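Local coordinates for phage-related protein (Bordetella bronchiseptica RB50, PDB 3BJQ) that probably serves as a phage major capsid protein, of the capsid protein E family, at residues V143-S148 and E309-P314. Numbering follows the deposited sequence.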
# COMPACT_ATOMS: atom_id res chain seq x y z
N VAL E 143 -42.05 -29.96 -30.59
CA VAL E 143 -42.88 -31.16 -30.62
C VAL E 143 -43.76 -31.13 -29.38
O VAL E 143 -43.46 -30.44 -28.41
CB VAL E 143 -42.02 -32.45 -30.68
CG1 VAL E 143 -41.44 -32.78 -29.32
CG2 VAL E 143 -42.82 -33.60 -31.21
N LYS E 144 -44.88 -31.83 -29.45
CA LYS E 144 -45.79 -31.96 -28.33
C LYS E 144 -46.04 -33.44 -28.15
O LYS E 144 -46.64 -34.08 -29.00
CB LYS E 144 -47.10 -31.25 -28.63
CG LYS E 144 -47.97 -31.07 -27.44
CD LYS E 144 -49.12 -30.16 -27.77
CE LYS E 144 -50.01 -29.97 -26.57
NZ LYS E 144 -51.15 -29.08 -26.90
N LEU E 145 -45.55 -33.98 -27.03
CA LEU E 145 -45.59 -35.41 -26.80
C LEU E 145 -46.95 -35.77 -26.26
O LEU E 145 -47.41 -35.15 -25.33
CB LEU E 145 -44.46 -35.81 -25.85
CG LEU E 145 -43.04 -35.47 -26.35
CD1 LEU E 145 -42.02 -36.00 -25.37
CD2 LEU E 145 -42.79 -36.00 -27.77
N VAL E 146 -47.58 -36.76 -26.89
CA VAL E 146 -48.92 -37.22 -26.55
C VAL E 146 -48.89 -38.71 -26.19
O VAL E 146 -48.12 -39.49 -26.77
CB VAL E 146 -49.86 -37.04 -27.77
CG1 VAL E 146 -51.23 -37.65 -27.49
CG2 VAL E 146 -49.99 -35.58 -28.14
N GLY E 147 -49.68 -39.08 -25.19
CA GLY E 147 -49.84 -40.48 -24.82
C GLY E 147 -48.53 -41.17 -24.51
O GLY E 147 -47.75 -40.66 -23.72
N SER E 148 -48.29 -42.30 -25.16
CA SER E 148 -47.11 -43.14 -24.90
C SER E 148 -45.78 -42.55 -25.37
O SER E 148 -44.72 -43.15 -25.14
CB SER E 148 -47.34 -44.51 -25.54
OG SER E 148 -47.52 -44.37 -26.95
N GLU E 309 -42.83 -30.09 -25.67
CA GLU E 309 -43.91 -29.92 -24.71
C GLU E 309 -44.42 -31.25 -24.13
O GLU E 309 -44.50 -32.25 -24.83
CB GLU E 309 -45.13 -29.25 -25.34
CG GLU E 309 -44.97 -27.89 -25.91
CD GLU E 309 -46.32 -27.33 -26.35
OE1 GLU E 309 -47.08 -26.86 -25.47
OE2 GLU E 309 -46.62 -27.39 -27.57
N ASP E 310 -44.78 -31.21 -22.85
CA ASP E 310 -45.47 -32.30 -22.15
C ASP E 310 -44.71 -33.60 -21.90
O ASP E 310 -45.32 -34.62 -21.56
CB ASP E 310 -46.83 -32.54 -22.81
CG ASP E 310 -47.72 -31.30 -22.76
OD1 ASP E 310 -47.44 -30.43 -21.91
OD2 ASP E 310 -48.67 -31.21 -23.57
N ALA E 311 -43.39 -33.55 -22.01
CA ALA E 311 -42.57 -34.73 -21.74
C ALA E 311 -42.90 -35.36 -20.38
O ALA E 311 -43.03 -36.57 -20.26
CB ALA E 311 -41.10 -34.36 -21.81
N GLY E 312 -43.10 -34.52 -19.37
CA GLY E 312 -43.30 -35.01 -18.02
C GLY E 312 -44.71 -35.28 -17.56
O GLY E 312 -44.91 -35.57 -16.39
N LEU E 313 -45.68 -35.16 -18.46
CA LEU E 313 -47.08 -35.43 -18.11
C LEU E 313 -47.36 -36.95 -18.16
O LEU E 313 -46.74 -37.68 -18.93
CB LEU E 313 -48.05 -34.72 -19.07
CG LEU E 313 -48.31 -33.21 -18.95
CD1 LEU E 313 -49.27 -32.77 -20.05
CD2 LEU E 313 -48.85 -32.81 -17.56
N PRO E 314 -48.30 -37.43 -17.32
CA PRO E 314 -48.67 -38.84 -17.33
C PRO E 314 -49.10 -39.30 -18.71
O PRO E 314 -49.78 -38.56 -19.41
CB PRO E 314 -49.87 -38.91 -16.37
CG PRO E 314 -49.68 -37.76 -15.47
CD PRO E 314 -49.07 -36.68 -16.31
O HOH W 1 -44.75 -28.07 -29.32
O HOH W 2 -49.52 -33.44 -25.18
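Lys144 and Glu309 form a parallel beta bridge, with their CA atoms 4.6 Å apart, at one edge of a mixed sheet, where 142-144 is an outermost strand within this chain and pairs with 305-309. Glu309 uses both its peptide groups: its N donates to Val143 O over 2.8 Å, and its O accepts a nearly straight bond from Leu145 N (174° at the hydrogen), so the strand carrying Lys144 is gripped on either side of that residue. Beyond the bridge the pairing ends. Asp310 has a positive phi of 69° and starts a type I turn to Leu313, closed by Leu313 N bonding to Asp310 O, while its own N is held by Asp244 OD1.

On the face shared by Lys144 and Glu309, a chi1 of -167° turns the Lys144 chain away from its own backbone N, and its extended methylenes pass the two acids. It crosses Glu309, whose OE2 lies 3.7 Å from Lys144 CD, and continues alongside Asp310, the two pointing the same way. The ammonium group touches neither acid, NZ being 4.7 Å from Asp310 OD2, so any attraction probably acts at longer range. Leu145 points toward 309-314, where its CD1 meets Ala311 CB, and the side chain also packs on Ile308 and Trp151; this apolar patch is the buried part of the contact. Two waters link backbone to carboxylate: one donates to Glu309 OE2 and, weakly, to Val143 O, and the other joins Asp310 OD2 to Leu145 O, an oxygen that also accepts from Arg150 NE and lies 2.7 Å from that water's O.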